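Local structure of Acarbose/maltose binding protein GacH (Streptomyces glaucescens, 3K01) at residues A[138-143]-A[358-363]; A[145-150]-A[280-285]; A[150-155]-A[253-258]; A[183-188]-A[243-248]; A[333-338]-A[350-355]. The protein serves as the solute receptor of an ABC transporter, binding acarbose and an acarbose homolog and probably also maltose. One frame throughout, in Å; residues are numbered along the deposited sequence.

Contact 1 (A[138-143]-A[358-363]); sequences QVIDTL and PAVDKA
Ile140 and Thr142, two positions apart on strand 132-148, both direct their CB atoms at Ala359 and Val360 near the C-terminal end of helix 351-360. The contact is buried strand-on-helix packing close to the middle of the chain, in the bilobal fold of the solute-binding proteins, where so long a strand probably takes part in the connection between the lobes. Its apolar part is made of methyl groups. Ile140 and Val360 reach toward each other tip to tip, Val360 CG1 lying 4.1 Å from Ile140 CG2 and equally near Ile140 CD1. With chi1 at 165°, Val360 points CG1, anti to its backbone N, at the isoleucine, while CG2 falls beside that N and stands 4.0 Å from Thr142 CG2. The threonine methyl also rests against the helix backbone, CG2 being 3.6 Å from Ala359 O, and against Ala359 CB at 3.8 Å. The polar part is directed elsewhere: Thr142 OG1 is hydrogen-bonded to Pro294 O and Ser293 OG, so the residue divides its two branches between the helix and strand 293-302. A type I beta turn from Val360 to Ala363 ends the second segment, closed by Ala363 N donating to Val360 O at 3.0 Å. That turn brings Ala363 CB to 4.3 Å from Thr142 OG1.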
# COMPACT_ATOMS: atom_id res chain seq x y z
N GLN A 138 -9.69 -4.74 5.01
CA GLN A 138 -10.12 -3.60 5.82
C GLN A 138 -9.95 -2.27 5.07
O GLN A 138 -10.95 -1.62 4.73
CB GLN A 138 -9.41 -3.58 7.15
CG GLN A 138 -9.97 -2.54 8.11
CD GLN A 138 -9.05 -2.30 9.26
OE1 GLN A 138 -7.86 -2.06 9.05
NE2 GLN A 138 -9.57 -2.38 10.50
N VAL A 139 -8.70 -1.88 4.76
CA VAL A 139 -8.47 -0.64 4.01
C VAL A 139 -7.40 -0.89 2.96
O VAL A 139 -6.57 -1.81 3.08
CB VAL A 139 -8.05 0.54 4.92
CG1 VAL A 139 -9.16 0.95 5.89
CG2 VAL A 139 -6.81 0.22 5.67
N ILE A 140 -7.41 -0.06 1.92
CA ILE A 140 -6.41 -0.14 0.83
C ILE A 140 -5.74 1.21 0.64
O ILE A 140 -6.33 2.24 0.92
CB ILE A 140 -7.10 -0.60 -0.50
CG1 ILE A 140 -6.10 -0.83 -1.66
CG2 ILE A 140 -8.23 0.35 -0.91
CD1 ILE A 140 -6.64 -1.77 -2.73
N ASP A 141 -4.49 1.18 0.17
CA ASP A 141 -3.91 2.41 -0.33
C ASP A 141 -2.92 2.07 -1.44
O ASP A 141 -2.74 0.90 -1.82
CB ASP A 141 -3.30 3.25 0.81
CG ASP A 141 -2.22 2.52 1.55
OD1 ASP A 141 -1.50 1.71 0.94
OD2 ASP A 141 -2.08 2.76 2.78
N THR A 142 -2.34 3.11 -2.04
CA THR A 142 -1.41 2.93 -3.15
C THR A 142 -0.64 4.23 -3.33
O THR A 142 -0.84 5.19 -2.59
CB THR A 142 -2.18 2.55 -4.44
OG1 THR A 142 -1.27 2.09 -5.46
CG2 THR A 142 -3.02 3.68 -4.99
N LEU A 143 0.24 4.23 -4.33
CA LEU A 143 0.95 5.45 -4.73
C LEU A 143 0.22 6.11 -5.88
O LEU A 143 -0.47 5.45 -6.65
CB LEU A 143 2.37 5.10 -5.17
CG LEU A 143 3.30 4.54 -4.10
CD1 LEU A 143 4.69 4.19 -4.68
CD2 LEU A 143 3.45 5.50 -2.91
N PRO A 358 -9.10 6.89 -8.34
CA PRO A 358 -8.54 6.48 -9.63
C PRO A 358 -7.17 5.81 -9.51
O PRO A 358 -6.87 4.85 -10.23
CB PRO A 358 -8.46 7.81 -10.40
CG PRO A 358 -9.60 8.63 -9.79
CD PRO A 358 -9.50 8.32 -8.33
N ALA A 359 -6.34 6.27 -8.58
CA ALA A 359 -5.04 5.62 -8.33
C ALA A 359 -5.22 4.19 -7.80
O ALA A 359 -4.55 3.25 -8.22
CB ALA A 359 -4.23 6.46 -7.36
N VAL A 360 -6.16 4.02 -6.87
CA VAL A 360 -6.47 2.69 -6.33
C VAL A 360 -6.90 1.72 -7.45
O VAL A 360 -6.58 0.53 -7.40
CB VAL A 360 -7.52 2.79 -5.21
CG1 VAL A 360 -8.14 1.43 -4.85
CG2 VAL A 360 -6.89 3.40 -3.98
N ASP A 361 -7.59 2.22 -8.46
CA ASP A 361 -7.95 1.39 -9.61
C ASP A 361 -6.75 0.90 -10.41
O ASP A 361 -6.87 -0.01 -11.21
CB ASP A 361 -8.92 2.12 -10.56
CG ASP A 361 -10.35 2.23 -10.02
OD1 ASP A 361 -10.72 1.55 -9.03
OD2 ASP A 361 -11.09 3.00 -10.64
N LYS A 362 -5.58 1.50 -10.19
CA LYS A 362 -4.35 1.04 -10.84
C LYS A 362 -3.52 0.15 -9.96
O LYS A 362 -2.41 -0.23 -10.36
CB LYS A 362 -3.52 2.25 -11.32
CG LYS A 362 -4.10 2.92 -12.57
CD LYS A 362 -4.17 1.98 -13.77
CE LYS A 362 -4.84 2.72 -14.90
NZ LYS A 362 -6.32 2.80 -14.70
N ALA A 363 -4.00 -0.21 -8.77
CA ALA A 363 -3.17 -1.00 -7.87
C ALA A 363 -2.83 -2.36 -8.45
O ALA A 363 -3.68 -3.00 -9.08
CB ALA A 363 -3.86 -1.13 -6.52

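Contact 2 (A[145-150]-A[280-285])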
# COMPACT_ATOMS: atom_id res chain seq x y z
N LEU A 145 0.33 9.99 -8.55
CA LEU A 145 1.07 11.18 -8.99
C LEU A 145 0.42 12.44 -8.40
O LEU A 145 -0.71 12.79 -8.76
CB LEU A 145 1.03 11.23 -10.51
CG LEU A 145 1.86 12.36 -11.14
CD1 LEU A 145 3.34 12.17 -10.94
CD2 LEU A 145 1.49 12.47 -12.62
N PHE A 146 1.13 13.10 -7.50
CA PHE A 146 0.71 14.40 -6.97
C PHE A 146 1.23 15.49 -7.91
O PHE A 146 2.35 15.41 -8.42
CB PHE A 146 1.37 14.67 -5.61
CG PHE A 146 0.82 13.89 -4.45
CD1 PHE A 146 0.64 14.53 -3.24
CD2 PHE A 146 0.55 12.51 -4.51
CE1 PHE A 146 0.20 13.86 -2.11
CE2 PHE A 146 0.08 11.84 -3.37
CZ PHE A 146 -0.10 12.53 -2.18
N TYR A 147 0.43 16.52 -8.14
CA TYR A 147 0.87 17.61 -9.01
C TYR A 147 0.41 18.96 -8.47
O TYR A 147 -0.63 19.10 -7.84
CB TYR A 147 0.44 17.41 -10.47
CG TYR A 147 -1.03 17.26 -10.73
CD1 TYR A 147 -1.66 16.02 -10.60
CD2 TYR A 147 -1.79 18.37 -11.13
CE1 TYR A 147 -3.01 15.90 -10.86
CE2 TYR A 147 -3.12 18.24 -11.38
CZ TYR A 147 -3.72 17.01 -11.25
OH TYR A 147 -5.08 16.86 -11.49
N ASN A 148 1.24 19.97 -8.75
CA ASN A 148 0.98 21.36 -8.44
C ASN A 148 0.17 21.94 -9.59
O ASN A 148 0.67 22.12 -10.70
CB ASN A 148 2.33 22.07 -8.28
CG ASN A 148 2.22 23.53 -7.85
OD1 ASN A 148 3.05 24.01 -7.01
ND2 ASN A 148 1.29 24.24 -8.42
N LYS A 149 -1.11 22.22 -9.33
CA LYS A 149 -2.00 22.65 -10.41
C LYS A 149 -1.54 23.96 -11.03
O LYS A 149 -1.57 24.09 -12.25
CB LYS A 149 -3.44 22.76 -9.93
CG LYS A 149 -4.08 21.42 -9.64
CD LYS A 149 -5.54 21.56 -9.21
CE LYS A 149 -6.15 20.21 -8.92
NZ LYS A 149 -7.65 20.22 -8.99
N GLU A 150 -1.09 24.90 -10.21
CA GLU A 150 -0.69 26.21 -10.72
C GLU A 150 0.53 26.09 -11.61
O GLU A 150 0.62 26.78 -12.63
CB GLU A 150 -0.46 27.18 -9.58
CG GLU A 150 -0.17 28.59 -10.06
CD GLU A 150 1.30 28.90 -10.23
OE1 GLU A 150 2.20 28.22 -9.68
OE2 GLU A 150 1.58 29.89 -10.96
N GLY A 280 -3.40 18.48 -7.02
CA GLY A 280 -4.08 17.45 -7.77
C GLY A 280 -3.42 16.12 -7.51
O GLY A 280 -2.21 16.04 -7.19
N VAL A 281 -4.20 15.05 -7.65
CA VAL A 281 -3.70 13.68 -7.53
C VAL A 281 -4.25 12.87 -8.68
O VAL A 281 -5.46 12.94 -8.96
CB VAL A 281 -4.07 13.05 -6.17
CG1 VAL A 281 -3.54 11.65 -6.07
CG2 VAL A 281 -3.52 13.89 -5.02
N ALA A 282 -3.37 12.12 -9.34
CA ALA A 282 -3.72 11.30 -10.50
C ALA A 282 -3.08 9.92 -10.32
O ALA A 282 -2.22 9.73 -9.48
CB ALA A 282 -3.22 11.95 -11.77
N PRO A 283 -3.49 8.93 -11.12
CA PRO A 283 -2.77 7.66 -11.09
C PRO A 283 -1.31 7.86 -11.47
O PRO A 283 -0.96 8.80 -12.20
CB PRO A 283 -3.50 6.81 -12.14
CG PRO A 283 -4.86 7.40 -12.22
CD PRO A 283 -4.63 8.88 -12.06
N VAL A 284 -0.45 6.96 -11.01
CA VAL A 284 0.92 6.99 -11.50
C VAL A 284 0.93 6.86 -13.03
O VAL A 284 0.07 6.20 -13.63
CB VAL A 284 1.82 5.91 -10.86
CG1 VAL A 284 1.89 6.10 -9.36
CG2 VAL A 284 1.36 4.50 -11.23
N PRO A 285 1.92 7.46 -13.69
CA PRO A 285 1.95 7.34 -15.14
C PRO A 285 2.24 5.93 -15.65
O PRO A 285 2.96 5.16 -15.01
CB PRO A 285 3.09 8.30 -15.58
CG PRO A 285 3.93 8.43 -14.38
CD PRO A 285 3.01 8.31 -13.18
O HOH W 1 -6.18 14.36 -11.28
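Tyr147 lays its ring on the backbone of Gly280, its hydrogen-bonded partner on the next antiparallel strand. This glycine has no side chain to hold the ring off, and its CA sits 3.6 Å from the centroid of the Tyr147 ring, displaced toward the rim. The torsion responsible is chi1 of 58°, which places CG of Tyr147 between its own N and carbonyl carbon and folds the ring over the neighbouring strand. Beneath it the backbones are tightly paired. Tyr147 N donates to Gly280 O at 2.8 Å, and the return bond from Gly280 N to Tyr147 O, at 3.0 Å, is nearly straight. Leu145 and Ala282 exchange a second such pair, Leu145 N reaching Ala282 O at 2.7 Å. On the face bearing Phe146, Val281 sets CG2 over the centre of the Phe146 ring, 4.3 Å from its centroid. The outer side, where Tyr147 and Lys149 are partly exposed, is more open to solvent. The extended chain of Lys149 passes its CE 3.6 Å from Gly280 CA, and at the ring edge a bridging water 2.7 Å from Tyr147 OH donates to Val281 O. Strand 132-148 is thus an inner strand here, since Phe146 and Asn148 bond the backbone of strand 254-259 as well; helix 264-268 packs on Phe146, and helix 351-360 meets Val281 and Pro283.

Contact 3 (A[150-155]-A[253-258])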
# COMPACT_ATOMS: atom_id res chain seq x y z
N GLU A 150 -1.09 24.90 -10.21
CA GLU A 150 -0.69 26.21 -10.72
C GLU A 150 0.53 26.09 -11.61
O GLU A 150 0.62 26.78 -12.63
CB GLU A 150 -0.46 27.18 -9.58
CG GLU A 150 -0.17 28.59 -10.06
CD GLU A 150 1.30 28.90 -10.23
OE1 GLU A 150 2.20 28.22 -9.68
OE2 GLU A 150 1.58 29.89 -10.96
N LEU A 151 1.51 25.26 -11.23
CA LEU A 151 2.68 25.13 -12.09
C LEU A 151 2.34 24.47 -13.42
O LEU A 151 2.81 24.89 -14.47
CB LEU A 151 3.82 24.37 -11.38
CG LEU A 151 4.48 25.12 -10.22
CD1 LEU A 151 5.49 24.19 -9.52
CD2 LEU A 151 5.20 26.39 -10.69
N LEU A 152 1.48 23.46 -13.39
CA LEU A 152 1.09 22.84 -14.66
C LEU A 152 0.26 23.80 -15.51
O LEU A 152 0.43 23.86 -16.73
CB LEU A 152 0.35 21.52 -14.46
CG LEU A 152 1.23 20.25 -14.33
CD1 LEU A 152 2.16 20.28 -13.12
CD2 LEU A 152 0.37 18.99 -14.33
N THR A 153 -0.60 24.59 -14.86
CA THR A 153 -1.44 25.54 -15.58
C THR A 153 -0.57 26.62 -16.18
O THR A 153 -0.73 26.97 -17.37
CB THR A 153 -2.48 26.15 -14.63
OG1 THR A 153 -3.33 25.11 -14.20
CG2 THR A 153 -3.35 27.19 -15.36
N LYS A 154 0.38 27.15 -15.41
CA LYS A 154 1.26 28.19 -15.92
C LYS A 154 2.03 27.66 -17.13
O LYS A 154 2.21 28.38 -18.12
CB LYS A 154 2.19 28.69 -14.82
CG LYS A 154 3.11 29.81 -15.28
CD LYS A 154 3.59 30.62 -14.11
CE LYS A 154 4.14 31.99 -14.56
NZ LYS A 154 3.08 33.02 -14.69
N ALA A 155 2.45 26.39 -17.08
CA ALA A 155 3.23 25.79 -18.16
C ALA A 155 2.35 25.39 -19.35
O ALA A 155 2.88 25.09 -20.43
CB ALA A 155 3.98 24.59 -17.63
N LYS A 253 10.02 23.41 -5.94
CA LYS A 253 11.23 23.03 -6.64
C LYS A 253 10.91 22.00 -7.74
O LYS A 253 11.52 21.97 -8.81
CB LYS A 253 12.24 22.47 -5.66
CG LYS A 253 13.58 22.15 -6.28
CD LYS A 253 14.56 21.71 -5.22
CE LYS A 253 15.93 21.51 -5.84
NZ LYS A 253 16.95 21.14 -4.84
N VAL A 254 9.95 21.12 -7.44
CA VAL A 254 9.37 20.25 -8.48
C VAL A 254 7.87 20.51 -8.58
O VAL A 254 7.25 20.99 -7.61
CB VAL A 254 9.60 18.74 -8.21
CG1 VAL A 254 11.08 18.44 -8.15
CG2 VAL A 254 8.91 18.29 -6.93
N ALA A 255 7.29 20.12 -9.72
CA ALA A 255 5.86 20.25 -9.92
C ALA A 255 5.07 18.99 -9.59
O ALA A 255 3.83 19.04 -9.48
CB ALA A 255 5.58 20.65 -11.35
N MET A 256 5.77 17.85 -9.48
CA MET A 256 5.13 16.53 -9.34
C MET A 256 5.96 15.66 -8.44
O MET A 256 7.17 15.78 -8.40
CB MET A 256 5.02 15.85 -10.71
CG MET A 256 4.11 16.61 -11.68
SD MET A 256 3.93 15.85 -13.30
CE MET A 256 5.46 16.44 -14.08
N MET A 257 5.30 14.71 -7.78
CA MET A 257 6.00 13.65 -7.03
C MET A 257 5.05 12.47 -7.03
O MET A 257 3.87 12.62 -7.33
CB MET A 257 6.34 14.05 -5.60
CG MET A 257 5.12 14.24 -4.72
SD MET A 257 5.58 14.48 -2.98
CE MET A 257 4.03 14.90 -2.20
N VAL A 258 5.55 11.29 -6.69
CA VAL A 258 4.67 10.14 -6.46
C VAL A 258 4.60 9.90 -4.96
O VAL A 258 5.62 9.96 -4.26
CB VAL A 258 5.22 8.92 -7.19
CG1 VAL A 258 4.48 7.64 -6.80
CG2 VAL A 258 5.16 9.16 -8.68
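Leu151 and Leu152, neighbours in the first turn of helix 149-155, converge on the single methyl group of Ala255. They reach it by different routes. Leu151 already aims its CB at the strand, and chi1 of -69° sets CG beside the backbone N, anti to the carbonyl carbon. From there CD1 comes down on the alanine, 4.0 Å from Ala255 CB and just as near Ala255 CA, with Val254 O at its margin. Leu152 starts less directly: its CB does not point at the partner, but chi1 of -87° and chi2 of 62° together bring the end of the side chain nearer, so that Leu152 CD1 lies 3.9 Å from Ala255 CB. The same methyl also approaches Met256, whose CG is 4.4 Å from Leu152 CD1. One branch of each leucine thus meets Ala255 CB, the two coming from directions roughly at right angles. The chain bends at Ala255, where one run of strand gives way to the next, and at this corner the helix comes close, Leu151 CA and Ala255 CA being 6.2 Å apart. Beyond the segments, Leu151 packs on Thr177 and Leu152 on Ile173, so the two leucines lie between helix 163-177 and the corner of strand 254-259. The backbone of Ala255 is paired with Asn148 and Thr180, which places the corner within the sheet. The side chains that meet do so through carbon atoms alone, over just 165 Å², so their cohesion comes from dispersion and from the exclusion of water, with the directional bonding left to the strands beside them.

Contact 4 (A[183-188]-A[243-248]); sequences YLRGDD and NNMQNA
Tyr183 presents one face of its ring to helix 241-251, and the backbone of Met245 lies on it: Met245 CA is over the ring centre, 3.6 Å from the centroid and 10° off the normal, a CH-pi contact. Met245 CB follows along one flank, 3.4 Å from Tyr183 CD2, while on the other flank Ala248 CB approaches Tyr183 CD1 obliquely at 3.8 Å. At the far end Tyr183 OH lies 3.3 Å from Asn244 CB, and its hydrogen-bond partner is Asp237 OD2. The second flat group is the guanidinium of Arg185, with Asp188 CB over one face; Trp191 adds a cation-pi contact. Arg185 NE donates at 2.7 Å to the syn lone pair of Asp187 OD1, the oxygen lying 19° out of the guanidinium plane, as part of a salt bridge. Asp188 OD2 makes a long salt bridge to Arg185 NH2, well out of that plane, so charge alone links them. Met245 links the two flat groups. Its chain is extended until chi3 of 59° bends the terminal methyl toward Arg185, and the two side chains cross at about a right angle, with Met245 CE 3.9 Å from Arg185 CD. The sulfur makes an oblique Met-aromatic contact, SD being 5.1 Å from the Tyr183 ring centroid. Asp187 ties this loop to the helix start by accepting from Gly241 N through OD2. Tyr183 ends strand 180-183, which runs parallel to both strand 234-235 and strand 254-259, and its ring lies between that sheet and helix 241-251, touching Val254 and Ile235.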
# COMPACT_ATOMS: atom_id res chain seq x y z
N TYR A 183 9.97 15.02 -8.72
CA TYR A 183 10.89 14.46 -7.73
C TYR A 183 10.75 12.96 -7.78
O TYR A 183 9.66 12.47 -7.52
CB TYR A 183 10.65 14.97 -6.30
CG TYR A 183 11.75 14.50 -5.39
CD1 TYR A 183 12.85 15.31 -5.15
CD2 TYR A 183 11.77 13.22 -4.87
CE1 TYR A 183 13.92 14.87 -4.36
CE2 TYR A 183 12.82 12.78 -4.06
CZ TYR A 183 13.86 13.61 -3.83
OH TYR A 183 14.90 13.13 -3.05
N LEU A 184 11.82 12.25 -8.16
CA LEU A 184 11.78 10.79 -8.27
C LEU A 184 12.41 10.26 -7.00
O LEU A 184 13.60 10.52 -6.74
CB LEU A 184 12.56 10.36 -9.52
CG LEU A 184 12.59 8.85 -9.79
CD1 LEU A 184 12.61 8.57 -11.25
CD2 LEU A 184 13.79 8.18 -9.14
N ARG A 185 11.64 9.57 -6.18
CA ARG A 185 12.16 9.04 -4.93
C ARG A 185 13.16 7.93 -5.23
O ARG A 185 12.80 6.91 -5.81
CB ARG A 185 11.02 8.49 -4.07
CG ARG A 185 11.43 7.78 -2.80
CD ARG A 185 11.53 8.78 -1.70
NE ARG A 185 11.84 8.23 -0.35
CZ ARG A 185 10.96 7.78 0.53
NH1 ARG A 185 9.66 7.75 0.26
NH2 ARG A 185 11.39 7.37 1.72
N GLY A 186 14.41 8.12 -4.80
CA GLY A 186 15.46 7.19 -5.21
C GLY A 186 15.95 6.25 -4.14
O GLY A 186 16.80 5.42 -4.44
N ASP A 187 15.49 6.41 -2.90
CA ASP A 187 16.09 5.70 -1.78
C ASP A 187 15.12 4.74 -1.12
O ASP A 187 15.44 4.21 -0.04
CB ASP A 187 16.64 6.68 -0.72
CG ASP A 187 15.54 7.45 -0.00
OD1 ASP A 187 14.47 7.65 -0.60
OD2 ASP A 187 15.75 7.89 1.17
N ASP A 188 13.95 4.52 -1.72
CA ASP A 188 12.96 3.63 -1.12
C ASP A 188 12.38 2.75 -2.23
O ASP A 188 11.85 3.27 -3.21
CB ASP A 188 11.85 4.41 -0.40
CG ASP A 188 10.91 3.50 0.35
OD1 ASP A 188 10.40 2.54 -0.25
OD2 ASP A 188 10.72 3.75 1.58
N ASN A 243 12.15 13.44 3.27
CA ASN A 243 12.19 14.88 3.51
C ASN A 243 12.56 15.62 2.27
O ASN A 243 11.99 16.69 1.98
CB ASN A 243 13.16 15.23 4.63
CG ASN A 243 12.65 14.84 5.99
OD1 ASN A 243 13.39 14.24 6.79
ND2 ASN A 243 11.42 15.17 6.29
N ASN A 244 13.50 15.11 1.49
CA ASN A 244 13.88 15.81 0.29
C ASN A 244 12.70 15.91 -0.70
O ASN A 244 12.47 16.95 -1.32
CB ASN A 244 15.09 15.13 -0.39
CG ASN A 244 16.42 15.48 0.27
OD1 ASN A 244 17.29 14.60 0.47
ND2 ASN A 244 16.60 16.72 0.61
N MET A 245 11.96 14.83 -0.84
CA MET A 245 10.82 14.82 -1.74
C MET A 245 9.73 15.78 -1.25
O MET A 245 9.27 16.61 -2.03
CB MET A 245 10.26 13.41 -1.81
CG MET A 245 9.05 13.32 -2.69
SD MET A 245 8.60 11.65 -3.14
CE MET A 245 8.33 10.97 -1.50
N GLN A 246 9.36 15.67 0.01
CA GLN A 246 8.32 16.57 0.56
C GLN A 246 8.75 18.02 0.46
O GLN A 246 7.96 18.87 0.04
CB GLN A 246 7.99 16.22 2.01
CG GLN A 246 7.33 14.85 2.19
CD GLN A 246 6.04 14.75 1.44
OE1 GLN A 246 5.97 14.19 0.34
NE2 GLN A 246 5.00 15.33 2.02
N ASN A 247 10.00 18.33 0.77
CA ASN A 247 10.44 19.72 0.72
C ASN A 247 10.42 20.22 -0.71
O ASN A 247 10.04 21.38 -0.98
CB ASN A 247 11.86 19.88 1.30
CG ASN A 247 11.91 19.63 2.81
OD1 ASN A 247 10.90 19.65 3.48
ND2 ASN A 247 13.10 19.34 3.30
N ALA A 248 10.84 19.38 -1.65
CA ALA A 248 10.87 19.78 -3.06
C ALA A 248 9.46 20.05 -3.56
O ALA A 248 9.23 21.04 -4.31
CB ALA A 248 11.55 18.72 -3.93

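Contact 5 (A[333-338]-A[350-355]); sequences SLLPTR and NEMVKF
Ser333 and Asn350 join across the contact through one nearly straight hydrogen bond, Asn350 ND2 donating to Ser333 OG at 3.0 Å with an angle of 173°. The acceptor lies in the plane of the amide. Both conformations suit the bond. Ser333 is the first residue past helix 322-332 and, with a positive phi of 63°, has its CB toward the neighbouring helix, with OG beside its backbone N. Asn350 is the N-cap of helix 351-360; a chi1 of 175° sends CG anti to its N and back over the helix start. There Asn350 OD1 receives Val353 N at 3.2 Å, in the carbonyl plane on a lone pair, and more weakly Met352 N at 2.9 Å. A water 2.7 Å from Ser333 OG also accepts weakly from Met352 N. Leu335 supplies the apolar half: its CG stands beside the backbone N and, with CD1 running on extended, the other branch, CD2, turns to the helix, 3.8 Å from Val353 CA and 3.9 Å from Val353 CG2. Met352 also packs here, but it has a second conformer, so the position of its side chain is less certain. The chemistry implies an amide fixed at both ends, its oxygen by the helix start and its nitrogen by the serine; the partial positive charge of the helix N terminus would probably polarise that carbonyl further and strengthen the N-H donor.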
# COMPACT_ATOMS: atom_id res chain seq x y z
N SER A 333 -10.99 9.04 6.94
CA SER A 333 -10.63 9.18 5.53
C SER A 333 -9.71 8.07 5.03
O SER A 333 -8.97 8.26 4.06
CB SER A 333 -9.99 10.55 5.28
OG SER A 333 -10.96 11.56 5.54
N LEU A 334 -9.76 6.90 5.67
CA LEU A 334 -9.09 5.72 5.13
C LEU A 334 -9.92 5.13 4.02
O LEU A 334 -11.16 5.19 4.05
CB LEU A 334 -8.84 4.69 6.23
CG LEU A 334 -7.89 5.16 7.32
CD1 LEU A 334 -7.84 4.15 8.46
CD2 LEU A 334 -6.48 5.46 6.75
N LEU A 335 -9.27 4.51 3.05
CA LEU A 335 -9.97 4.10 1.84
C LEU A 335 -10.55 2.69 2.00
O LEU A 335 -9.83 1.77 2.35
CB LEU A 335 -9.02 4.14 0.62
CG LEU A 335 -8.34 5.49 0.41
CD1 LEU A 335 -7.23 5.38 -0.61
CD2 LEU A 335 -9.37 6.57 -0.02
N PRO A 336 -11.86 2.53 1.71
CA PRO A 336 -12.46 1.21 1.90
C PRO A 336 -12.04 0.18 0.87
O PRO A 336 -11.59 0.51 -0.23
CB PRO A 336 -13.96 1.47 1.79
CG PRO A 336 -14.12 2.85 1.22
CD PRO A 336 -12.82 3.56 1.23
N THR A 337 -12.26 -1.09 1.21
CA THR A 337 -12.04 -2.13 0.23
C THR A 337 -13.33 -2.58 -0.42
O THR A 337 -13.29 -3.22 -1.47
CB THR A 337 -11.38 -3.34 0.83
OG1 THR A 337 -12.25 -3.93 1.83
CG2 THR A 337 -10.07 -2.95 1.48
N ARG A 338 -14.47 -2.25 0.15
CA ARG A 338 -15.77 -2.70 -0.40
C ARG A 338 -16.27 -1.78 -1.49
O ARG A 338 -16.40 -0.62 -1.26
CB ARG A 338 -16.79 -2.78 0.72
CG ARG A 338 -16.61 -4.02 1.59
CD ARG A 338 -17.66 -4.08 2.70
NE ARG A 338 -17.55 -5.32 3.44
CZ ARG A 338 -18.10 -6.43 3.03
NH1 ARG A 338 -19.03 -6.43 2.13
NH2 ARG A 338 -17.76 -7.55 3.58
N ASN A 350 -15.71 12.20 -0.08
CA ASN A 350 -14.62 12.34 0.88
C ASN A 350 -13.35 12.84 0.17
O ASN A 350 -13.03 12.36 -0.91
CB ASN A 350 -14.40 10.99 1.60
CG ASN A 350 -13.21 11.01 2.51
OD1 ASN A 350 -12.06 10.80 2.05
ND2 ASN A 350 -13.42 11.30 3.78
N GLU A 351 -12.63 13.77 0.79
CA GLU A 351 -11.44 14.35 0.13
C GLU A 351 -10.43 13.28 -0.33
O GLU A 351 -9.90 13.34 -1.45
CB GLU A 351 -10.75 15.37 1.06
CG GLU A 351 -9.50 16.00 0.37
CD GLU A 351 -8.77 17.12 1.12
OE1 GLU A 351 -8.12 16.83 2.13
OE2 GLU A 351 -8.79 18.28 0.63
N MET A 352 -10.17 12.31 0.53
CA MET A 352 -9.17 11.30 0.19
C MET A 352 -9.66 10.33 -0.88
O MET A 352 -8.89 9.90 -1.75
CB MET A 352 -8.76 10.57 1.46
CG MET A 352 -7.48 9.81 1.29
SD MET A 352 -6.04 10.91 1.21
CE MET A 352 -5.75 11.34 2.92
N VAL A 353 -10.95 9.99 -0.85
CA VAL A 353 -11.53 9.14 -1.87
C VAL A 353 -11.47 9.86 -3.22
O VAL A 353 -11.12 9.28 -4.25
CB VAL A 353 -12.98 8.80 -1.49
CG1 VAL A 353 -13.67 8.15 -2.65
CG2 VAL A 353 -12.98 7.90 -0.28
N LYS A 354 -11.77 11.16 -3.21
CA LYS A 354 -11.70 11.93 -4.44
C LYS A 354 -10.29 11.98 -5.00
O LYS A 354 -10.08 11.86 -6.21
CB LYS A 354 -12.23 13.35 -4.23
CG LYS A 354 -13.72 13.38 -3.98
CD LYS A 354 -14.26 14.81 -3.77
CE LYS A 354 -13.66 15.50 -2.54
NZ LYS A 354 -14.28 16.87 -2.38
N PHE A 355 -9.30 12.17 -4.12
CA PHE A 355 -7.91 12.19 -4.57
C PHE A 355 -7.43 10.85 -5.09
O PHE A 355 -6.71 10.82 -6.09
CB PHE A 355 -6.96 12.61 -3.46
CG PHE A 355 -6.87 14.09 -3.18
CD1 PHE A 355 -6.74 15.01 -4.21
CD2 PHE A 355 -6.82 14.54 -1.87
CE1 PHE A 355 -6.59 16.37 -3.93
CE2 PHE A 355 -6.69 15.93 -1.59
CZ PHE A 355 -6.56 16.81 -2.63
O HOH W 2 -10.60 13.55 3.71

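Reading from the N terminus, strand 132-148 opens contact 1 and then contact 2, and helix 149-155, which follows it, opens contact 3. Contact 4 starts next, after strand 180-183, and is the first to close, at helix 241-251. The chain then closes contact 3 at strand 254-259 and contact 2 at strand 279-283, so 4 nests in 3 and 3 in 2. Contact 5 follows in series, a short loop between the end of helix 322-332 and helix 351-360. Contact 1 closes last, on that same helix, and encloses all the others; none cross. Contacts 2, 3 and 4 lie in one region of the sheet and its helices, while 1 and 5 both use helix 351-360.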